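Local coordinates for protein putative isochorismatase (PDB 3OQP) that probably acts as a hydrolase of the isochorismatase family, with a substrate that is not established, at residues H129-H132 with A136-F139; R6-V11 with G102-R107; E17-D22 with D29-L34; A35-A40 with T115-H120. One frame throughout, in Å; residues are numbered along the deposited sequence. Where two conformers were deposited one is given.

Contact 1 (H129-H132 with A136-F139)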
loop_
_atom_site.group_PDB
_atom_site.type_symbol
_atom_site.label_atom_id
_atom_site.label_comp_id
_atom_site.label_asym_id
_atom_site.label_seq_id
_atom_site.Cartn_x
_atom_site.Cartn_y
_atom_site.Cartn_z
ATOM N N HIS A 129 7.261 -2.008 -3.402
ATOM C CA HIS A 129 8.381 -2.816 -3.848
ATOM C C HIS A 129 9.646 -1.960 -3.919
ATOM O O HIS A 129 10.720 -2.369 -3.465
ATOM C CB HIS A 129 8.071 -3.482 -5.186
ATOM C CG HIS A 129 7.298 -4.750 -5.052
ATOM N ND1 HIS A 129 6.348 -5.141 -5.975
ATOM C CD2 HIS A 129 7.411 -5.772 -4.172
ATOM C CE1 HIS A 129 5.872 -6.319 -5.622
ATOM N NE2 HIS A 129 6.505 -6.737 -4.546
ATOM N N ALA A 130 9.538 -0.797 -4.549
ATOM C CA ALA A 130 10.708 0.083 -4.678
ATOM C C ALA A 130 11.360 0.431 -3.357
ATOM O O ALA A 130 12.585 0.303 -3.212
ATOM C CB ALA A 130 10.352 1.389 -5.442
ATOM N N VAL A 131 10.535 0.860 -2.400
ATOM C CA VAL A 131 11.057 1.250 -1.073
ATOM C C VAL A 131 11.793 0.076 -0.404
ATOM O O VAL A 131 12.873 0.247 0.147
ATOM C CB VAL A 131 9.915 1.781 -0.144
ATOM C CG1 VAL A 131 10.396 1.892 1.341
ATOM C CG2 VAL A 131 9.379 3.071 -0.737
ATOM N N HIS A 132 11.189 -1.104 -0.436
ATOM C CA HIS A 132 11.782 -2.245 0.261
ATOM C C HIS A 132 12.967 -2.835 -0.498
ATOM O O HIS A 132 13.711 -3.650 0.075
ATOM C CB HIS A 132 10.713 -3.302 0.548
ATOM C CG HIS A 132 9.774 -2.902 1.617
ATOM N ND1 HIS A 132 8.610 -2.208 1.370
ATOM C CD2 HIS A 132 9.833 -3.100 2.952
ATOM C CE1 HIS A 132 8.013 -1.983 2.519
ATOM N NE2 HIS A 132 8.720 -2.533 3.488
ATOM N N ALA A 136 14.872 5.313 -3.271
ATOM C CA ALA A 136 14.057 6.444 -2.855
ATOM C C ALA A 136 12.923 6.571 -3.846
ATOM O O ALA A 136 13.092 6.189 -5.020
ATOM C CB ALA A 136 14.915 7.691 -2.838
ATOM N N VAL A 137 11.779 7.074 -3.410
ATOM C CA VAL A 137 10.622 7.170 -4.267
ATOM C C VAL A 137 10.041 8.572 -4.144
ATOM O O VAL A 137 10.055 9.185 -3.048
ATOM C CB VAL A 137 9.531 6.167 -3.869
ATOM C CG1 VAL A 137 8.250 6.360 -4.750
ATOM C CG2 VAL A 137 10.067 4.747 -3.991
ATOM N N GLU A 138 9.581 9.124 -5.250
ATOM C CA GLU A 138 8.828 10.366 -5.307
ATOM C C GLU A 138 7.463 10.041 -5.916
ATOM O O GLU A 138 7.318 9.138 -6.768
ATOM C CB GLU A 138 9.575 11.388 -6.168
ATOM C CG GLU A 138 10.940 11.723 -5.567
ATOM C CD GLU A 138 11.828 12.561 -6.439
ATOM O OE1 GLU A 138 11.752 12.449 -7.677
ATOM O OE2 GLU A 138 12.664 13.302 -5.861
ATOM N N PHE A 139 6.432 10.773 -5.474
ATOM C CA PHE A 139 5.036 10.559 -5.949
ATOM C C PHE A 139 4.449 11.908 -6.286
ATOM O O PHE A 139 4.422 12.804 -5.406
ATOM C CB PHE A 139 4.227 9.874 -4.842
ATOM C CG PHE A 139 2.769 9.682 -5.141
ATOM C CD1 PHE A 139 2.334 8.651 -5.938
ATOM C CD2 PHE A 139 1.823 10.525 -4.591
ATOM C CE1 PHE A 139 0.996 8.502 -6.156
ATOM C CE2 PHE A 139 0.454 10.306 -4.867
ATOM C CZ PHE A 139 0.071 9.333 -5.663
#
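Val137 meets helix 124-132 through a single methyl, CG2, which touches two successive helix residues. The contact is entirely apolar. Val137 CG2 lies 3.7 Å from Ala130 CB and equally 3.7 Å from Val131 CG2. These two helix carbons are themselves 5.1 Å apart, and the strand methyl is placed where it can rest on both. The side chains of Val131 and Val137 cross at about a right angle. Both valines hold CG2 anti to the carbonyl carbon and beside the backbone N (chi1 167° for Val131, 176° for Val137), and in each it is this branch that does the touching. The closest pair of CA atoms, Val131 CA and Ala136 CA, is 6.3 Å apart, close to the short turn that joins helix to strand. Further apolar neighbours extend the packing: Ala130 also lies on Leu112 of strand 111-115, and Val137 on Val114 of that strand and on Ile127 of the same helix.

Polar side chains of the two segments serve other partners. The Glu138 carboxylate is buried and both its oxygens are satisfied, OE2 by a salt bridge to Arg7 and OE1 by Thr113 OG1. On the helix, His132 NE2 bonds to Ser93 N of the second subunit, and the rings of His129 and His132 meet histidine rings there, so one flank of the helix faces the dimer partner while Ala130 and Val131 pack on the sheet. Strand 111-115, helix 124-132 and strand 136-140, two adjacent parallel strands and the helix between them, make up a beta-alpha-beta crossover of this alpha/beta fold.

Contact 2 (R6-V11 with G102-R107)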
loop_
_atom_site.group_PDB
_atom_site.type_symbol
_atom_site.label_atom_id
_atom_site.label_comp_id
_atom_site.label_asym_id
_atom_site.label_seq_id
_atom_site.Cartn_x
_atom_site.Cartn_y
_atom_site.Cartn_z
ATOM N N ARG A 6 19.414 10.687 -8.974
ATOM C CA ARG A 6 19.424 10.076 -10.314
ATOM C C ARG A 6 18.066 9.406 -10.508
ATOM O O ARG A 6 17.811 8.329 -9.983
ATOM C CB ARG A 6 20.586 9.152 -10.453
ATOM C CG ARG A 6 20.571 8.304 -11.722
ATOM C CD ARG A 6 20.376 9.046 -13.010
ATOM N NE ARG A 6 20.708 8.130 -14.103
ATOM C CZ ARG A 6 20.605 8.423 -15.379
ATOM N NH1 ARG A 6 20.143 9.636 -15.750
ATOM N NH2 ARG A 6 20.899 7.471 -16.271
ATOM N N ARG A 7 17.164 10.157 -11.122
ATOM C CA ARG A 7 15.752 9.871 -11.182
ATOM C C ARG A 7 15.425 9.113 -12.477
ATOM O O ARG A 7 16.016 9.371 -13.526
ATOM C CB ARG A 7 14.879 11.152 -11.104
ATOM C CG ARG A 7 14.958 11.876 -9.811
ATOM C CD ARG A 7 14.543 13.342 -9.889
ATOM N NE ARG A 7 14.203 13.903 -8.610
ATOM C CZ ARG A 7 14.747 14.972 -8.001
ATOM N NH1 ARG A 7 15.707 15.690 -8.571
ATOM N NH2 ARG A 7 14.228 15.412 -6.868
ATOM N N ALA A 8 14.431 8.245 -12.380
ATOM C CA ALA A 8 13.714 7.721 -13.537
ATOM C C ALA A 8 12.244 8.134 -13.293
ATOM O O ALA A 8 11.731 7.939 -12.213
ATOM C CB ALA A 8 13.854 6.169 -13.738
ATOM N N LEU A 9 11.581 8.586 -14.334
ATOM C CA LEU A 9 10.153 8.835 -14.280
ATOM C C LEU A 9 9.409 7.590 -14.812
ATOM O O LEU A 9 9.605 7.190 -15.961
ATOM C CB LEU A 9 9.817 10.041 -15.173
ATOM C CG LEU A 9 8.343 10.408 -15.224
ATOM C CD1 LEU A 9 7.896 10.967 -13.877
ATOM C CD2 LEU A 9 8.079 11.396 -16.401
ATOM N N ILE A 10 8.546 7.006 -13.974
ATOM C CA ILE A 10 7.731 5.858 -14.442
ATOM C C ILE A 10 6.288 6.324 -14.568
ATOM O O ILE A 10 5.794 7.066 -13.683
ATOM C CB ILE A 10 7.888 4.686 -13.465
ATOM C CG1 ILE A 10 7.294 3.412 -14.072
ATOM C CG2 ILE A 10 7.330 4.963 -12.077
ATOM C CD1 ILE A 10 7.721 2.137 -13.346
ATOM N N VAL A 11 5.695 6.051 -15.704
ATOM C CA VAL A 11 4.377 6.495 -16.085
ATOM C C VAL A 11 3.498 5.284 -16.103
ATOM O O VAL A 11 3.578 4.451 -17.052
ATOM C CB VAL A 11 4.444 7.162 -17.483
ATOM C CG1 VAL A 11 3.098 7.710 -17.854
ATOM C CG2 VAL A 11 5.473 8.325 -17.421
ATOM N N GLY A 102 16.212 -4.425 -12.772
ATOM C CA GLY A 102 17.502 -4.517 -13.474
ATOM C C GLY A 102 17.765 -3.329 -14.394
ATOM O O GLY A 102 18.862 -2.805 -14.466
ATOM N N TRP A 103 16.719 -2.869 -15.071
ATOM C CA TRP A 103 16.881 -1.804 -16.039
ATOM C C TRP A 103 17.272 -0.532 -15.316
ATOM O O TRP A 103 18.158 0.223 -15.746
ATOM C CB TRP A 103 15.616 -1.630 -16.898
ATOM C CG TRP A 103 15.787 -0.680 -18.041
ATOM C CD1 TRP A 103 16.166 -1.021 -19.312
ATOM C CD2 TRP A 103 15.553 0.728 -18.043
ATOM N NE1 TRP A 103 16.232 0.097 -20.095
ATOM C CE2 TRP A 103 15.884 1.189 -19.348
ATOM C CE3 TRP A 103 15.218 1.649 -17.066
ATOM C CZ2 TRP A 103 15.811 2.513 -19.699
ATOM C CZ3 TRP A 103 15.138 2.993 -17.448
ATOM C CH2 TRP A 103 15.413 3.384 -18.744
ATOM N N LEU A 104 16.539 -0.244 -14.234
ATOM C CA LEU A 104 16.857 0.882 -13.371
ATOM C C LEU A 104 18.273 0.828 -12.819
ATOM O O LEU A 104 19.028 1.810 -12.831
ATOM C CB LEU A 104 15.827 0.978 -12.232
ATOM C CG LEU A 104 14.361 1.276 -12.596
ATOM C CD1 LEU A 104 13.505 1.109 -11.360
ATOM C CD2 LEU A 104 14.166 2.669 -13.265
ATOM N N ALA A 105 18.677 -0.344 -12.297
ATOM C CA ALA A 105 20.002 -0.493 -11.709
ATOM C C ALA A 105 21.122 -0.261 -12.698
ATOM O O ALA A 105 22.130 0.357 -12.362
ATOM C CB ALA A 105 20.128 -1.834 -11.020
ATOM N N ALA A 106 20.870 -0.645 -13.942
ATOM C CA ALA A 106 21.841 -0.519 -15.034
ATOM C C ALA A 106 22.031 0.958 -15.400
ATOM O O ALA A 106 22.960 1.309 -16.116
ATOM C CB ALA A 106 21.409 -1.369 -16.281
ATOM N N ARG A 107 21.141 1.828 -14.926
ATOM C CA ARG A 107 21.194 3.264 -15.237
ATOM C C ARG A 107 21.479 4.072 -13.977
ATOM O O ARG A 107 21.256 5.310 -13.900
ATOM C CB ARG A 107 19.895 3.673 -15.940
ATOM C CG ARG A 107 20.040 3.299 -17.372
ATOM C CD ARG A 107 18.825 2.975 -17.974
ATOM N NE ARG A 107 19.099 2.514 -19.335
ATOM C CZ ARG A 107 19.273 1.227 -19.651
ATOM N NH1 ARG A 107 19.146 0.262 -18.733
ATOM N NH2 ARG A 107 19.472 0.888 -20.904
#
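Arg6 takes hold of the backbone carbonyl of Arg107 with two nitrogens, tying the residue just before strand 7-12 to the chain that leaves helix 100-105; the pair belongs to the helix-on-sheet layering of an alpha/beta fold with a parallel sheet. Arg6 NE bonds to Arg107 O at 2.9 Å with an N-H...O angle of 160°, meeting the oxygen almost head-on at a C=O...N angle of 172°. Arg6 NH2 adds a longer, more bent bond of 3.2 Å to the same Arg107 O. The oxygen lies at the side-on edge of the guanidinium, close to its plane, and the double grip probably limits rotation of that group. A bend at chi2 (51°) turns the chain of Arg6 so that its NE edge presents itself to the carbonyl. The backbone N of Arg6 donates to Asp110 OD1, while Ala8 bonds through its backbone to strand 111-115.

The Arg107 side chain goes elsewhere. Its NH1 donates to Trp103 O, four residues back, at 3.1 Å and lies over one face of the indole, displaced toward the rim. The two arginine side chains cross at a slant, Arg6 NH2 coming within 3.9 Å of Arg107 CB, but Arg6 NH2 and Arg107 NE remain 6.1 Å apart.

Deeper in, the polar grip gives way to packing. Ala8 sends its methyl toward the helix, and Leu104 meets it with one branch: Ala8 CB and Leu104 CD2 are 3.5 Å apart.

Contact 3 (E17-D22 with D29-L34)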
loop_
_atom_site.group_PDB
_atom_site.type_symbol
_atom_site.label_atom_id
_atom_site.label_comp_id
_atom_site.label_asym_id
_atom_site.label_seq_id
_atom_site.Cartn_x
_atom_site.Cartn_y
_atom_site.Cartn_z
ATOM N N GLU A 17 -8.812 3.186 -20.542
ATOM C CA GLU A 17 -9.793 2.661 -19.631
ATOM C C GLU A 17 -10.092 3.655 -18.526
ATOM O O GLU A 17 -11.223 3.739 -18.030
ATOM C CB GLU A 17 -9.315 1.348 -18.970
ATOM C CG GLU A 17 -10.393 0.511 -18.430
ATOM C CD GLU A 17 -11.180 -0.141 -19.583
ATOM O OE1 GLU A 17 -10.693 -1.176 -20.156
ATOM O OE2 GLU A 17 -12.283 0.386 -19.906
ATOM N N TYR A 18 -9.038 4.365 -18.075
ATOM C CA TYR A 18 -9.114 5.333 -17.019
ATOM C C TYR A 18 -9.726 6.690 -17.415
ATOM O O TYR A 18 -10.060 7.528 -16.544
ATOM C CB TYR A 18 -7.728 5.603 -16.415
ATOM C CG TYR A 18 -7.206 4.451 -15.586
ATOM C CD1 TYR A 18 -7.903 4.006 -14.488
ATOM C CD2 TYR A 18 -6.008 3.782 -15.925
ATOM C CE1 TYR A 18 -7.431 2.951 -13.695
ATOM C CE2 TYR A 18 -5.494 2.789 -15.069
ATOM C CZ TYR A 18 -6.243 2.329 -14.013
ATOM O OH TYR A 18 -5.762 1.348 -13.186
ATOM N N VAL A 19 -9.863 6.945 -18.692
ATOM C CA VAL A 19 -10.252 8.224 -19.222
ATOM C C VAL A 19 -11.581 8.137 -19.931
ATOM O O VAL A 19 -12.590 8.664 -19.472
ATOM C CB VAL A 19 -9.140 8.788 -20.114
ATOM C CG1 VAL A 19 -9.481 10.215 -20.539
ATOM C CG2 VAL A 19 -7.767 8.780 -19.412
ATOM N N THR A 20 -11.602 7.421 -21.041
ATOM C CA THR A 20 -12.808 7.235 -21.856
ATOM C C THR A 20 -13.505 5.924 -21.595
ATOM O O THR A 20 -14.626 5.720 -22.078
ATOM C CB THR A 20 -12.447 7.335 -23.335
ATOM O OG1 THR A 20 -11.459 6.355 -23.655
ATOM C CG2 THR A 20 -11.945 8.791 -23.674
ATOM N N GLY A 21 -12.876 5.019 -20.825
ATOM C CA GLY A 21 -13.402 3.702 -20.597
ATOM C C GLY A 21 -14.176 3.510 -19.321
ATOM O O GLY A 21 -14.808 4.462 -18.805
ATOM N N ASP A 22 -14.191 2.278 -18.799
ATOM C CA ASP A 22 -15.087 1.943 -17.701
ATOM C C ASP A 22 -14.476 1.874 -16.321
ATOM O O ASP A 22 -15.101 1.349 -15.406
ATOM C CB ASP A 22 -15.932 0.718 -17.978
ATOM C CG ASP A 22 -17.376 1.081 -18.096
ATOM O OD1 ASP A 22 -17.995 1.433 -17.056
ATOM O OD2 ASP A 22 -17.866 1.073 -19.245
ATOM N N ASP A 29 -9.010 15.515 -10.849
ATOM C CA ASP A 29 -9.622 15.536 -12.177
ATOM C C ASP A 29 -8.687 14.903 -13.210
ATOM O O ASP A 29 -7.521 15.259 -13.304
ATOM C CB ASP A 29 -9.913 16.978 -12.556
ATOM C CG ASP A 29 -10.582 17.095 -13.900
ATOM O OD1 ASP A 29 -11.826 16.991 -13.991
ATOM O OD2 ASP A 29 -9.852 17.309 -14.874
ATOM N N VAL A 30 -9.223 14.048 -14.057
ATOM C CA VAL A 30 -8.371 13.299 -14.911
ATOM C C VAL A 30 -7.734 14.128 -16.004
ATOM O O VAL A 30 -6.628 13.841 -16.459
ATOM C CB VAL A 30 -9.086 12.055 -15.485
ATOM C CG1 VAL A 30 -10.123 12.460 -16.537
ATOM C CG2 VAL A 30 -8.037 11.041 -16.015
ATOM N N GLN A 31 -8.422 15.146 -16.494
ATOM C CA GLN A 31 -7.786 15.999 -17.475
ATOM C C GLN A 31 -6.625 16.759 -16.902
ATOM O O GLN A 31 -5.613 16.969 -17.565
ATOM C CB GLN A 31 -8.788 16.910 -18.153
ATOM C CG GLN A 31 -9.854 16.180 -18.977
ATOM C CD GLN A 31 -9.257 15.335 -20.105
ATOM O OE1 GLN A 31 -8.303 15.732 -20.754
ATOM N NE2 GLN A 31 -9.801 14.130 -20.294
ATOM N N SER A 32 -6.725 17.127 -15.639
ATOM C CA SER A 32 -5.622 17.853 -14.973
ATOM C C SER A 32 -4.412 16.945 -14.724
ATOM O O SER A 32 -3.254 17.369 -14.752
ATOM C CB SER A 32 -6.044 18.496 -13.634
ATOM O OG SER A 32 -6.165 17.562 -12.533
ATOM N N SER A 33 -4.674 15.712 -14.347
ATOM C CA SER A 33 -3.542 14.772 -14.176
ATOM C C SER A 33 -2.923 14.335 -15.488
ATOM O O SER A 33 -1.704 14.224 -15.562
ATOM C CB SER A 33 -3.899 13.598 -13.271
ATOM O OG SER A 33 -4.972 12.833 -13.798
ATOM N N LEU A 34 -3.739 14.135 -16.523
ATOM C CA LEU A 34 -3.159 13.815 -17.833
ATOM C C LEU A 34 -2.224 14.921 -18.285
ATOM O O LEU A 34 -1.124 14.629 -18.787
ATOM C CB LEU A 34 -4.244 13.590 -18.894
ATOM C CG LEU A 34 -4.995 12.285 -18.796
ATOM C CD1 LEU A 34 -6.257 12.338 -19.646
ATOM C CD2 LEU A 34 -4.133 11.083 -19.228
#
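Val19 sits in the loop that follows strand 7-12 and packs against the capped first turns of helix 30-47, the helix to which that same loop leads. It carries the contact with both methyls. Val19 CG2 lies 3.9 Å from Leu34 CD1, the two side chains reaching toward each other tip to tip, and 4.1 Å from Val30 CG2, which comes in at a slant. Val19 CG1 meets Leu34 CD1 at 4.0 Å and lies 3.9 Å from Gln31 NE2, whose bent chain crosses the valine at about a right angle. Val30 keeps CG1 between its backbone N and carbonyl carbon (chi1 72°), which leaves CG2, anti to the N, to face the loop; the same methyl lies 4.1 Å from Tyr18 O.

The start of the helix is capped by Asp29, whose OD2 accepts a bent bond (146°) from Ser32 N at 3.2 Å with the lone pair turned away from the other oxygen. The Tyr18 ring meets Phe65 and Tyr117, and the Tyr18 side chain lies about 4 Å from a bound tetraethylene glycol, probably from the crystallisation liquor, though such molecules can mark a pocket. This is a beta-to-alpha connection folded back on an N-capped helix start, at the end of the parallel strands where alpha/beta enzymes commonly place their active sites.

Contact 4 (A35-A40 with T115-H120); sequences ANIARA and TGYMTH
Thr115, at the end of its strand, meets Ile37 of helix 30-47 first, with Thr115 CB 4.3 Å from Ile37 CG1. Its hydroxyl is engaged by the sheet, OG1 bonding to Ile10 O. At Gly116 the chain turns a corner with a positive phi (100°) that suits glycine, and its CA lies 4.2 Å from Ile37 CD1. Tyr117 then brings its phenol end back to the same methyl: Ile37 CD1 is 3.6 Å from Tyr117 OH and 3.9 Å from Tyr117 CZ, the side chains crossing at a slant. Ile37 reaches this far because its chain is extended beyond CG1 (chi2 157°). The phenol is held in turn by Ser33 OG, one helical turn before Ile37. A cis peptide bond leads into Met118, present as selenomethionine, whose N bonds to OD2 of the 3-sulfinoalanine at position 122, an oxidised cysteine that is probably the nucleophile of the family's catalytic triad; helix 30-47 packs behind this approach. The contact itself is van der Waals packing of Ile37 against the corner, and the bonds to Ile10 and Ser33 probably help orient Thr115 and Tyr117.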
loop_
_atom_site.group_PDB
_atom_site.type_symbol
_atom_site.label_atom_id
_atom_site.label_comp_id
_atom_site.label_asym_id
_atom_site.label_seq_id
_atom_site.Cartn_x
_atom_site.Cartn_y
_atom_site.Cartn_z
ATOM N N ALA A 35 -2.636 16.176 -18.098
ATOM C CA ALA A 35 -1.798 17.296 -18.498
ATOM C C ALA A 35 -0.480 17.327 -17.715
ATOM O O ALA A 35 0.567 17.638 -18.273
ATOM C CB ALA A 35 -2.558 18.612 -18.359
ATOM N N ASN A 36 -0.538 16.976 -16.435
ATOM C CA ASN A 36 0.670 16.997 -15.632
ATOM C C ASN A 36 1.612 15.865 -15.922
ATOM O O ASN A 36 2.814 16.004 -15.894
ATOM C CB ASN A 36 0.297 17.029 -14.152
ATOM C CG ASN A 36 -0.172 18.386 -13.712
ATOM O OD1 ASN A 36 0.232 19.411 -14.305
ATOM N ND2 ASN A 36 -1.069 18.416 -12.772
ATOM N N ILE A 37 1.039 14.718 -16.268
ATOM C CA ILE A 37 1.810 13.534 -16.765
ATOM C C ILE A 37 2.599 13.998 -17.983
ATOM O O ILE A 37 3.806 13.713 -18.107
ATOM C CB ILE A 37 0.911 12.290 -17.089
ATOM C CG1 ILE A 37 0.406 11.652 -15.779
ATOM C CG2 ILE A 37 1.650 11.208 -17.873
ATOM C CD1 ILE A 37 -0.847 10.820 -15.889
ATOM N N ALA A 38 1.920 14.651 -18.925
ATOM C CA ALA A 38 2.578 15.090 -20.164
ATOM C C ALA A 38 3.708 16.081 -19.840
ATOM O O ALA A 38 4.753 16.042 -20.436
ATOM C CB ALA A 38 1.562 15.731 -21.119
ATOM N N ARG A 39 3.458 17.037 -18.938
ATOM C CA ARG A 39 4.505 18.010 -18.545
ATOM C C ARG A 39 5.676 17.282 -17.923
ATOM O O ARG A 39 6.810 17.576 -18.249
ATOM C CB ARG A 39 3.988 19.063 -17.580
ATOM C CG ARG A 39 3.022 20.062 -18.148
ATOM C CD ARG A 39 2.912 21.323 -17.280
ATOM N NE ARG A 39 2.457 21.021 -15.999
ATOM C CZ ARG A 39 3.012 21.433 -14.854
ATOM N NH1 ARG A 39 4.119 22.136 -14.777
ATOM N NH2 ARG A 39 2.400 21.091 -13.773
ATOM N N ALA A 40 5.391 16.324 -17.051
ATOM C CA ALA A 40 6.472 15.584 -16.410
ATOM C C ALA A 40 7.320 14.799 -17.431
ATOM O O ALA A 40 8.543 14.850 -17.368
ATOM C CB ALA A 40 5.916 14.607 -15.355
ATOM N N THR A 115 4.242 8.475 -11.497
ATOM C CA THR A 115 3.061 9.105 -12.046
ATOM C C THR A 115 2.169 7.977 -12.633
ATOM O O THR A 115 2.618 6.826 -12.847
ATOM C CB THR A 115 3.415 10.118 -13.169
ATOM O OG1 THR A 115 4.000 9.412 -14.283
ATOM C CG2 THR A 115 4.305 11.230 -12.630
ATOM N N GLY A 116 0.953 8.340 -12.913
ATOM C CA GLY A 116 -0.004 7.447 -13.500
ATOM C C GLY A 116 -0.968 6.885 -12.460
ATOM O O GLY A 116 -1.133 7.435 -11.377
ATOM N N TYR A 117 -1.658 5.834 -12.863
ATOM C CA TYR A 117 -2.844 5.354 -12.187
ATOM C C TYR A 117 -2.778 3.869 -11.868
ATOM O O TYR A 117 -2.166 3.095 -12.596
ATOM C CB TYR A 117 -4.070 5.559 -13.106
ATOM C CG TYR A 117 -4.200 6.961 -13.695
ATOM C CD1 TYR A 117 -4.297 8.087 -12.901
ATOM C CD2 TYR A 117 -4.135 7.146 -15.064
ATOM C CE1 TYR A 117 -4.379 9.369 -13.491
ATOM C CE2 TYR A 117 -4.262 8.399 -15.660
ATOM C CZ TYR A 117 -4.371 9.526 -14.862
ATOM O OH TYR A 117 -4.419 10.767 -15.495
HETATM N N MSE A 118 -3.496 3.405 -10.834
HETATM C CA MSE A 118 -4.171 4.222 -9.846
HETATM C C MSE A 118 -3.267 4.416 -8.631
HETATM O O MSE A 118 -2.488 3.553 -8.245
HETATM C CB MSE A 118 -5.425 3.587 -9.328
HETATM C CG MSE A 118 -6.414 3.415 -10.452
HETATM SE SE MSE A 118 -8.110 2.449 -9.939
HETATM C CE MSE A 118 -7.397 0.778 -9.886
ATOM N N THR A 119 -3.442 5.544 -7.950
ATOM C CA THR A 119 -2.745 5.952 -6.687
ATOM C C THR A 119 -2.622 4.752 -5.714
ATOM O O THR A 119 -1.542 4.392 -5.241
ATOM C CB THR A 119 -3.447 7.090 -5.988
ATOM O OG1 THR A 119 -3.304 8.217 -6.838
ATOM C CG2 THR A 119 -2.831 7.313 -4.644
ATOM N N HIS A 120 -3.758 4.137 -5.434
ATOM C CA HIS A 120 -3.944 3.135 -4.391
ATOM C C HIS A 120 -3.714 1.679 -4.787
ATOM O O HIS A 120 -3.863 0.820 -3.916
ATOM C CB HIS A 120 -5.358 3.338 -3.837
ATOM C CG HIS A 120 -6.379 3.145 -4.885
ATOM N ND1 HIS A 120 -6.777 4.179 -5.712
ATOM C CD2 HIS A 120 -7.039 2.040 -5.277
ATOM C CE1 HIS A 120 -7.608 3.660 -6.628
ATOM N NE2 HIS A 120 -7.801 2.369 -6.362
#

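All four contacts belong to one alpha/beta domain built round the parallel sheet. Contacts 3 and 4 share helix 30-47, their centres about 10 Å apart, and are joined by Ser33 OG and Tyr117 OH. Contacts 1 and 2 lie on the same sheet with centres about 12 Å apart, linked by the Arg7-Glu138 salt bridge. Contact 4, at the bend toward position 122, touches contact 2 through Thr115 and Ile10 and contact 1 through Thr119 and Phe139. Contacts 2 and 3, centres about 26 Å apart, lie on opposite sides of the chain's centre. Along the chain contact 3 is nested within contact 2, contact 1 comes last, and contacts 2 and 4 alternate, which interlocks parts far apart in sequence.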